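Local structure of L-2,4-diaminobutyric acid acetyltransferase (Geobacillus sp., 6SLL) at residues B[66-77]-B[87-97]. The protein catalyses the acetylation of L-2,4-diaminobutyric acid using acetyl coenzyme A, a step in the biosynthesis of the chemical chaperone ectoine. Numbering follows the deposited sequence.
Sequences HEGDIVGFISAF and FVWQVAVASSH. With COA (coenzyme A), chain F; DAB (2,4-diaminobutyric acid), chain G.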
ATOM      1  N   HIS B  66     -21.805  -8.863   7.552  1.00 12.53           N
ATOM      2  CA  HIS B  66     -23.001  -9.225   8.350  1.00 13.91           C
ATOM      3  C   HIS B  66     -24.208  -8.834   7.539  1.00 14.58           C
ATOM      4  O   HIS B  66     -24.354  -7.668   7.155  1.00 15.05           O
ATOM      5  CB  HIS B  66     -22.965  -8.537   9.678  1.00 15.52           C
ATOM      6  CG  HIS B  66     -24.199  -8.883  10.532  1.00 15.03           C
ATOM      7  ND1 HIS B  66     -25.152  -7.954  10.784  1.00 20.68           N
ATOM      8  CD2 HIS B  66     -24.550 -10.003  11.175  1.00 17.98           C
ATOM      9  CE1 HIS B  66     -26.103  -8.547  11.489  1.00 22.11           C
ATOM     10  NE2 HIS B  66     -25.725  -9.758  11.782  1.00 20.35           N
ATOM     11  N   GLU B  67     -25.076  -9.803   7.224  1.00 15.39           N
ATOM     12  CA  GLU B  67     -26.294  -9.602   6.512  1.00 18.36           C
ATOM     13  C   GLU B  67     -26.025  -8.788   5.254  1.00 18.14           C
ATOM     14  O   GLU B  67     -26.799  -7.907   4.872  1.00 19.32           O
ATOM     15  CB  GLU B  67     -27.364  -9.002   7.420  1.00 19.67           C
ATOM     16  CG  GLU B  67     -27.815 -10.006   8.512  1.00 23.25           C
ATOM     17  CD  GLU B  67     -28.934  -9.542   9.393  1.00 27.38           C
ATOM     18  OE1 GLU B  67     -29.153  -8.298   9.441  1.00 33.64           O
ATOM     19  OE2 GLU B  67     -29.383 -10.498  10.129  1.00 31.34           O
ATOM     20  N   GLY B  68     -24.914  -9.137   4.591  1.00 18.08           N
ATOM     21  CA  GLY B  68     -24.568  -8.533   3.281  1.00 20.97           C
ATOM     22  C   GLY B  68     -23.770  -7.294   3.230  1.00 21.71           C
ATOM     23  O   GLY B  68     -23.434  -6.858   2.159  1.00 29.05           O
ATOM     24  N   ASP B  69     -23.564  -6.701   4.436  1.00 16.19           N
ATOM     25  CA  ASP B  69     -22.833  -5.431   4.566  1.00 18.55           C
ATOM     26  C   ASP B  69     -21.396  -5.733   5.054  1.00 14.09           C
ATOM     27  O   ASP B  69     -21.212  -6.562   5.929  1.00 13.73           O
ATOM     28  CB  ASP B  69     -23.471  -4.508   5.638  1.00 21.28           C
ATOM     29  CG  ASP B  69     -24.760  -3.999   5.255  1.00 26.71           C
ATOM     30  OD1 ASP B  69     -25.106  -4.008   4.029  1.00 35.23           O
ATOM     31  OD2 ASP B  69     -25.535  -3.920   6.229  1.00 31.25           O
ATOM     32  N   ILE B  70     -20.414  -5.054   4.461  1.00 13.73           N
ATOM     33  CA  ILE B  70     -19.044  -5.117   4.998  1.00 12.43           C
ATOM     34  C   ILE B  70     -19.086  -4.345   6.305  1.00 13.40           C
ATOM     35  O   ILE B  70     -19.379  -3.143   6.328  1.00 18.87           O
ATOM     36  CB  ILE B  70     -17.982  -4.685   3.971  1.00 14.20           C
ATOM     37  CG1 ILE B  70     -17.909  -5.722   2.774  1.00 18.23           C
ATOM     38  CG2 ILE B  70     -16.647  -4.531   4.692  1.00 13.91           C
ATOM     39  CD1 ILE B  70     -16.978  -5.249   1.644  1.00 21.65           C
ATOM     40  N   VAL B  71     -18.742  -5.006   7.391  1.00 10.85           N
ATOM     41  CA  VAL B  71     -18.701  -4.419   8.713  1.00 10.33           C
ATOM     42  C   VAL B  71     -17.326  -4.352   9.327  1.00  9.31           C
ATOM     43  O   VAL B  71     -17.147  -3.787  10.399  1.00 11.24           O
ATOM     44  CB  VAL B  71     -19.738  -5.039   9.650  1.00 11.89           C
ATOM     45  CG1 VAL B  71     -21.180  -4.801   9.143  1.00 14.10           C
ATOM     46  CG2 VAL B  71     -19.444  -6.477   9.922  1.00 12.04           C
ATOM     47  N   GLY B  72     -16.332  -5.040   8.711  1.00  9.33           N
ATOM     48  CA  GLY B  72     -14.972  -5.019   9.239  1.00  8.44           C
ATOM     49  C   GLY B  72     -13.993  -5.224   8.154  1.00  8.44           C
ATOM     50  O   GLY B  72     -14.245  -5.910   7.138  1.00  9.12           O
ATOM     51  N   PHE B  73     -12.787  -4.690   8.368  1.00  8.15           N
ATOM     52  CA  PHE B  73     -11.644  -4.870   7.414  1.00  8.07           C
ATOM     53  C   PHE B  73     -10.374  -4.799   8.226  1.00  8.36           C
ATOM     54  O   PHE B  73     -10.218  -3.961   9.132  1.00  9.30           O
ATOM     55  CB  PHE B  73     -11.672  -3.776   6.355  1.00  9.21           C
ATOM     56  CG  PHE B  73     -10.522  -3.813   5.379  1.00  8.70           C
ATOM     57  CD1 PHE B  73     -10.477  -4.757   4.404  1.00  9.62           C
ATOM     58  CD2 PHE B  73      -9.555  -2.837   5.392  1.00  9.38           C
ATOM     59  CE1 PHE B  73      -9.473  -4.765   3.456  1.00 10.33           C
ATOM     60  CE2 PHE B  73      -8.536  -2.789   4.464  1.00 10.10           C
ATOM     61  CZ  PHE B  73      -8.502  -3.766   3.491  1.00  9.79           C
ATOM     62  N   ILE B  74      -9.423  -5.650   7.826  1.00  7.96           N
ATOM     63  CA  ILE B  74      -7.993  -5.509   8.211  1.00  8.18           C
ATOM     64  C   ILE B  74      -7.169  -5.579   6.997  1.00  8.21           C
ATOM     65  O   ILE B  74      -7.229  -6.564   6.218  1.00  9.87           O
ATOM     66  CB  ILE B  74      -7.540  -6.588   9.253  1.00  9.62           C
ATOM     67  CG1 ILE B  74      -8.309  -6.564  10.430  1.00 11.30           C
ATOM     68  CG2 ILE B  74      -6.038  -6.367   9.529  1.00 11.86           C
ATOM     69  CD1 ILE B  74      -7.826  -7.485  11.508  1.00 14.18           C
ATOM     70  N   SER B  75      -6.263  -4.592   6.817  1.00  8.73           N
ATOM     71  CA  SER B  75      -5.215  -4.680   5.827  1.00  8.85           C
ATOM     72  C   SER B  75      -3.873  -4.985   6.511  1.00  8.47           C
ATOM     73  O   SER B  75      -3.545  -4.421   7.571  1.00  9.40           O
ATOM     74  CB  SER B  75      -5.082  -3.410   5.060  1.00  9.78           C
ATOM     75  OG  SER B  75      -4.973  -2.278   5.895  1.00  9.76           O
ATOM     76  N   ALA B  76      -3.093  -5.865   5.880  1.00  8.20           N
ATOM     77  CA  ALA B  76      -1.772  -6.172   6.388  1.00  7.96           C
ATOM     78  C   ALA B  76      -0.964  -6.662   5.244  1.00  8.58           C
ATOM     79  O   ALA B  76      -1.435  -7.076   4.183  1.00  8.72           O
ATOM     80  CB  ALA B  76      -1.851  -7.251   7.471  1.00  9.69           C
ATOM     81  N   PHE B  77       0.382  -6.720   5.453  1.00  8.60           N
ATOM     82  CA  PHE B  77       1.340  -7.253   4.471  1.00  9.15           C
ATOM     83  C   PHE B  77       2.559  -7.737   5.182  1.00  9.37           C
ATOM     84  O   PHE B  77       2.916  -7.202   6.264  1.00 10.07           O
ATOM     85  CB  PHE B  77       1.676  -6.251   3.351  1.00  9.30           C
ATOM     86  CG  PHE B  77       2.236  -4.954   3.872  1.00  9.68           C
ATOM     87  CD1 PHE B  77       3.563  -4.805   4.256  1.00 10.29           C
ATOM     88  CD2 PHE B  77       1.426  -3.856   4.026  1.00 11.27           C
ATOM     89  CE1 PHE B  77       4.045  -3.609   4.789  1.00 12.31           C
ATOM     90  CE2 PHE B  77       1.931  -2.655   4.522  1.00 12.03           C
ATOM     91  CZ  PHE B  77       3.222  -2.512   4.907  1.00 12.47           C
ATOM     92  N   PHE B  87       3.058  -6.479   8.990  1.00  8.62           N
ATOM     93  CA  PHE B  87       2.630  -5.119   9.326  1.00  8.28           C
ATOM     94  C   PHE B  87       1.116  -5.035   9.170  1.00  8.76           C
ATOM     95  O   PHE B  87       0.602  -5.340   8.071  1.00  9.15           O
ATOM     96  CB  PHE B  87       3.325  -4.102   8.403  1.00  9.03           C
ATOM     97  CG  PHE B  87       2.954  -2.690   8.814  1.00  8.74           C
ATOM     98  CD1 PHE B  87       3.593  -2.081   9.831  1.00 10.16           C
ATOM     99  CD2 PHE B  87       1.976  -2.014   8.164  1.00 10.05           C
ATOM    100  CE1 PHE B  87       3.274  -0.812  10.218  1.00 11.80           C
ATOM    101  CE2 PHE B  87       1.645  -0.720   8.535  1.00 11.29           C
ATOM    102  CZ  PHE B  87       2.303  -0.133   9.598  1.00 12.67           C
ATOM    103  N   VAL B  88       0.439  -4.658  10.243  1.00  7.91           N
ATOM    104  CA  VAL B  88      -0.987  -4.466  10.209  1.00  8.53           C
ATOM    105  C   VAL B  88      -1.236  -2.998  10.003  1.00  8.46           C
ATOM    106  O   VAL B  88      -0.803  -2.142  10.844  1.00  9.43           O
ATOM    107  CB  VAL B  88      -1.713  -5.006  11.428  1.00  9.60           C
ATOM    108  CG1 VAL B  88      -3.168  -4.665  11.382  1.00 10.74           C
ATOM    109  CG2 VAL B  88      -1.478  -6.500  11.558  1.00 11.49           C
ATOM    110  N   TRP B  89      -1.853  -2.611   8.887  1.00  8.31           N
ATOM    111  CA  TRP B  89      -2.009  -1.248   8.434  1.00  8.32           C
ATOM    112  C   TRP B  89      -3.251  -0.630   8.979  1.00  8.70           C
ATOM    113  O   TRP B  89      -3.159   0.309   9.810  1.00 10.95           O
ATOM    114  CB  TRP B  89      -1.906  -1.222   6.914  1.00  8.78           C
ATOM    115  CG  TRP B  89      -1.964   0.123   6.268  1.00  8.95           C
ATOM    116  CD1 TRP B  89      -2.114   1.370   6.847  1.00 10.46           C
ATOM    117  CD2 TRP B  89      -1.859   0.350   4.854  1.00  9.64           C
ATOM    118  NE1 TRP B  89      -2.128   2.296   5.848  1.00 11.44           N
ATOM    119  CE2 TRP B  89      -1.995   1.708   4.626  1.00 11.24           C
ATOM    120  CE3 TRP B  89      -1.684  -0.497   3.786  1.00 11.03           C
ATOM    121  CZ2 TRP B  89      -1.919   2.268   3.368  1.00 13.38           C
ATOM    122  CZ3 TRP B  89      -1.582   0.057   2.502  1.00 14.01           C
ATOM    123  CH2 TRP B  89      -1.725   1.422   2.329  1.00 15.07           C
ATOM    124  N   GLN B  90      -4.452  -1.077   8.586  1.00  8.21           N
ATOM    125  CA  GLN B  90      -5.707  -0.488   9.094  1.00  8.20           C
ATOM    126  C   GLN B  90      -6.611  -1.605   9.603  1.00  8.45           C
ATOM    127  O   GLN B  90      -6.775  -2.632   8.921  1.00 10.12           O
ATOM    128  CB  GLN B  90      -6.423   0.336   8.004  1.00  8.83           C
ATOM    129  CG  GLN B  90      -5.617   1.555   7.590  1.00  9.29           C
ATOM    130  CD  GLN B  90      -6.295   2.439   6.589  1.00  9.44           C
ATOM    131  OE1 GLN B  90      -6.706   1.985   5.528  1.00 10.77           O
ATOM    132  NE2 GLN B  90      -6.429   3.699   6.923  1.00 10.08           N
ATOM    133  N   VAL B  91      -7.228  -1.354  10.741  1.00  8.62           N
ATOM    134  CA  VAL B  91      -8.297  -2.187  11.285  1.00  8.87           C
ATOM    135  C   VAL B  91      -9.511  -1.334  11.464  1.00  8.70           C
ATOM    136  O   VAL B  91      -9.405  -0.321  12.208  1.00 10.07           O
ATOM    137  CB  VAL B  91      -7.877  -2.890  12.593  1.00 10.33           C
ATOM    138  CG1 VAL B  91      -8.953  -3.788  13.097  1.00 12.15           C
ATOM    139  CG2 VAL B  91      -6.521  -3.538  12.552  1.00 12.43           C
ATOM    140  N   ALA B  92     -10.627  -1.714  10.915  1.00  8.96           N
ATOM    141  CA  ALA B  92     -11.873  -0.915  11.047  1.00  9.20           C
ATOM    142  C   ALA B  92     -13.051  -1.845  11.281  1.00  9.17           C
ATOM    143  O   ALA B  92     -13.160  -2.859  10.576  1.00  8.98           O
ATOM    144  CB  ALA B  92     -12.117  -0.139   9.743  1.00 11.22           C
ATOM    145  N   VAL B  93     -13.940  -1.436  12.188  1.00  9.28           N
ATOM    146  CA  VAL B  93     -15.239  -2.095  12.310  1.00  9.45           C
ATOM    147  C   VAL B  93     -16.265  -0.962  12.276  1.00 10.45           C
ATOM    148  O   VAL B  93     -16.123   0.095  12.927  1.00 10.65           O
ATOM    149  CB  VAL B  93     -15.303  -2.928  13.601  1.00 10.39           C
ATOM    150  CG1 VAL B  93     -16.714  -3.416  13.911  1.00 11.42           C
ATOM    151  CG2 VAL B  93     -14.330  -4.111  13.524  1.00 10.39           C
ATOM    152  N   ALA B  94     -17.342  -1.162  11.534  1.00 10.68           N
ATOM    153  CA  ALA B  94     -18.429  -0.195  11.419  1.00 11.84           C
ATOM    154  C   ALA B  94     -18.976   0.095  12.810  1.00 11.95           C
ATOM    155  O   ALA B  94     -19.159  -0.796  13.639  1.00 11.69           O
ATOM    156  CB  ALA B  94     -19.530  -0.781  10.544  1.00 13.12           C
ATOM    157  N   SER B  95     -19.266   1.390  13.049  1.00 13.94           N
ATOM    158  CA  SER B  95     -19.837   1.844  14.260  0.50 14.05           C
ATOM    159  C   SER B  95     -20.964   1.004  14.807  1.00 13.80           C
ATOM    160  O   SER B  95     -21.125   0.721  15.993  1.00 15.00           O
ATOM    161  CB  SER B  95     -20.258   3.270  14.010  0.50 16.00           C
ATOM    162  OG  SER B  95     -20.715   3.808  15.235  0.50 19.37           O
ATOM    163  N   SER B  96     -21.854   0.636  13.889  1.00 13.93           N
ATOM    164  CA  SER B  96     -23.053  -0.149  14.162  1.00 14.44           C
ATOM    165  C   SER B  96     -22.775  -1.475  14.700  1.00 13.82           C
ATOM    166  O   SER B  96     -23.658  -2.127  15.313  1.00 16.14           O
ATOM    167  CB  SER B  96     -23.841  -0.347  12.764  1.00 16.80           C
ATOM    168  OG  SER B  96     -22.937  -0.944  11.836  1.00 18.69           O
ATOM    169  N   HIS B  97     -21.552  -1.976  14.554  1.00 12.11           N
ATOM    170  CA  HIS B  97     -21.215  -3.351  14.897  1.00 12.63           C
ATOM    171  C   HIS B  97     -20.048  -3.473  15.808  1.00 11.52           C
ATOM    172  O   HIS B  97     -19.488  -4.563  16.004  1.00 12.63           O
ATOM    173  CB  HIS B  97     -20.921  -4.174  13.611  1.00 13.08           C
ATOM    174  CG  HIS B  97     -22.111  -4.506  12.843  1.00 13.96           C
ATOM    175  ND1 HIS B  97     -22.837  -3.606  12.144  1.00 15.61           N
ATOM    176  CD2 HIS B  97     -22.732  -5.672  12.663  1.00 16.80           C
ATOM    177  CE1 HIS B  97     -23.871  -4.184  11.519  1.00 17.63           C
ATOM    178  NE2 HIS B  97     -23.802  -5.460  11.815  1.00 16.95           N
TER
HETATM  179  N1A COA F 201     -14.635   0.473  25.155  1.00 16.50           N
HETATM  180  C2A COA F 201     -13.918  -0.406  25.871  1.00 17.35           C
HETATM  181  N3A COA F 201     -13.257  -1.480  25.433  1.00 16.74           N
HETATM  182  C4A COA F 201     -13.405  -1.671  24.092  1.00 15.18           C
HETATM  183  C5A COA F 201     -14.100  -0.803  23.259  1.00 13.04           C
HETATM  184  C6A COA F 201     -14.741   0.327  23.804  1.00 15.02           C
HETATM  185  N6A COA F 201     -15.453   1.188  23.137  1.00 16.39           N
HETATM  186  N7A COA F 201     -14.090  -1.341  21.979  1.00 13.74           N
HETATM  187  C8A COA F 201     -13.340  -2.430  22.037  1.00 13.31           C
HETATM  188  N9A COA F 201     -12.887  -2.629  23.300  1.00 14.71           N
HETATM  189  C1B COA F 201     -12.041  -3.662  23.714  1.00 17.17           C
HETATM  190  C2B COA F 201     -12.782  -4.991  23.905  1.00 16.92           C
HETATM  191  O2B COA F 201     -13.331  -5.083  25.176  1.00 21.27           O
HETATM  192  C3B COA F 201     -11.666  -5.946  23.523  1.00 19.78           C
HETATM  193  O3B COA F 201     -10.690  -5.944  24.647  1.00 26.06           O
HETATM  194  P3B COA F 201     -10.625  -7.176  25.703  1.00 29.43           P
HETATM  195  O7A COA F 201     -10.007  -8.247  24.778  1.00 42.98           O
HETATM  196  O8A COA F 201      -9.824  -6.613  26.888  1.00 34.22           O
HETATM  197  O9A COA F 201     -12.071  -7.883  25.807  1.00 54.54           O
HETATM  198  C4B COA F 201     -10.954  -5.217  22.416  1.00 18.66           C
HETATM  199  O4B COA F 201     -11.091  -3.840  22.663  1.00 17.83           O
HETATM  200  C5B COA F 201     -11.431  -5.743  21.060  1.00 17.03           C
HETATM  201  O5B COA F 201     -12.870  -5.621  20.967  1.00 13.40           O
HETATM  202  P1A COA F 201     -13.681  -5.946  19.638  1.00 12.41           P
HETATM  203  O1A COA F 201     -15.110  -6.015  19.998  1.00 12.95           O
HETATM  204  O2A COA F 201     -13.062  -7.070  18.897  1.00 13.35           O
HETATM  205  O3A COA F 201     -13.408  -4.571  18.841  1.00 11.10           O
HETATM  206  P2A COA F 201     -14.345  -3.940  17.688  1.00 11.20           P
HETATM  207  O4A COA F 201     -14.841  -5.001  16.785  1.00 10.51           O
HETATM  208  O5A COA F 201     -15.360  -3.050  18.331  1.00 12.20           O
HETATM  209  O6A COA F 201     -13.311  -3.098  16.882  1.00 10.67           O
HETATM  210  CBP COA F 201     -11.873  -1.200  16.521  1.00 11.28           C
HETATM  211  CCP COA F 201     -12.270  -2.291  17.481  1.00 11.48           C
HETATM  212  CDP COA F 201     -10.594  -0.515  17.089  1.00 12.96           C
HETATM  213  CEP COA F 201     -11.575  -1.789  15.189  1.00 11.97           C
HETATM  214  CAP COA F 201     -13.082  -0.210  16.446  1.00 12.29           C
HETATM  215  OAP COA F 201     -13.222   0.423  17.746  1.00 14.45           O
HETATM  216  C9P COA F 201     -12.991   0.854  15.407  1.00 12.97           C
HETATM  217  O9P COA F 201     -13.006   0.644  14.181  1.00 12.30           O
HETATM  218  N8P COA F 201     -12.891   2.102  15.937  0.70 12.31           N
HETATM  219  C7P COA F 201     -12.816   3.310  15.275  0.70 14.17           C
HETATM  220  C6P COA F 201     -13.504   4.494  16.132  0.70 14.58           C
HETATM  221  C5P COA F 201     -12.631   5.016  17.224  0.70 12.74           C
HETATM  222  O5P COA F 201     -12.082   4.176  18.021  0.70 13.74           O
HETATM  223  N4P COA F 201     -12.543   6.210  17.411  0.70 15.56           N
HETATM  224  C3P COA F 201     -11.716   6.827  18.531  0.70 18.68           C
HETATM  225  C2P COA F 201     -11.696   8.518  18.248  0.70 18.95           C
HETATM  226  S1P COA F 201     -13.286   9.111  18.741  0.60 17.77           S
HETATM  227  N   DAB G 202      -3.619   6.182  11.047  1.00 13.99           N
HETATM  228  CA  DAB G 202      -2.959   5.179  10.158  1.00 11.16           C
HETATM  229  C   DAB G 202      -3.946   4.807   9.073  1.00 10.71           C
HETATM  230  O   DAB G 202      -3.476   4.211   8.111  1.00 12.18           O
HETATM  231  CB  DAB G 202      -2.490   3.949  10.943  1.00 11.46           C
HETATM  232  CG  DAB G 202      -3.579   3.074  11.479  1.00 11.84           C
HETATM  233  ND  DAB G 202      -2.970   1.920  12.206  1.00 12.68           N
HETATM  234  OXT DAB G 202      -5.135   5.076   9.197  1.00 12.27           O
HETATM  235  O   HOH W   1      -5.170  -0.026   4.417  1.00 11.32           O
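S75 grips the backbone of strand 85-93 three times: its carbonyl O accepts W89 N at 2.8 Å, its OG accepts Q90 N at 3.0 Å, and its N donates to Q90 O. With chi1 at 51°, OG sits between its own backbone N and carbonyl carbon, where a short hydroxyl can serve a neighbouring amide. One residue separates I74 from A76 but two separate V91 from V88, a beta bulge in this antiparallel hairpin of the GNAT fold. The bulge turns W89 O to the substrate, whose ND donates to it at 2.9 Å. Q90 reaches the carboxylate with NE2, 3.0 Å from OXT of the ligand; OE1 takes a bond from Y50 and another from a water shared with S75 OG. An amide suits this place because it offers donor and acceptor at once. V93 N gives coenzyme A O9P a nearly straight bond (3.0 Å, 169° at the hydrogen).

I74 lies alongside V91 and meets V88, on the side covered by helix 102-112. F77 CZ approaches F87 CD2 to 3.5 Å, their rings inclined at 31°, while F87 CB lies over the F77 face; Y56 and F57 of the second subunit continue this aromatic cluster.

At the other end, V71 CG1 stands 3.6 Å from the H97 ring centroid, squarely over one face. S96 OG meets H97 ND1 in the ring plane at 2.7 Å, which, with V71, would hold the ring's rotation. H66 ND1 lies at the same ring's edge, the two imidazoles oblique. With an alanine in place of H97, V71 and H66 would probably lose their aromatic neighbour and S96 OG this partner.

Backbone groups thus hold substrate amine and pantetheine on one strand, so their relative placement probably depends on its path and bulge.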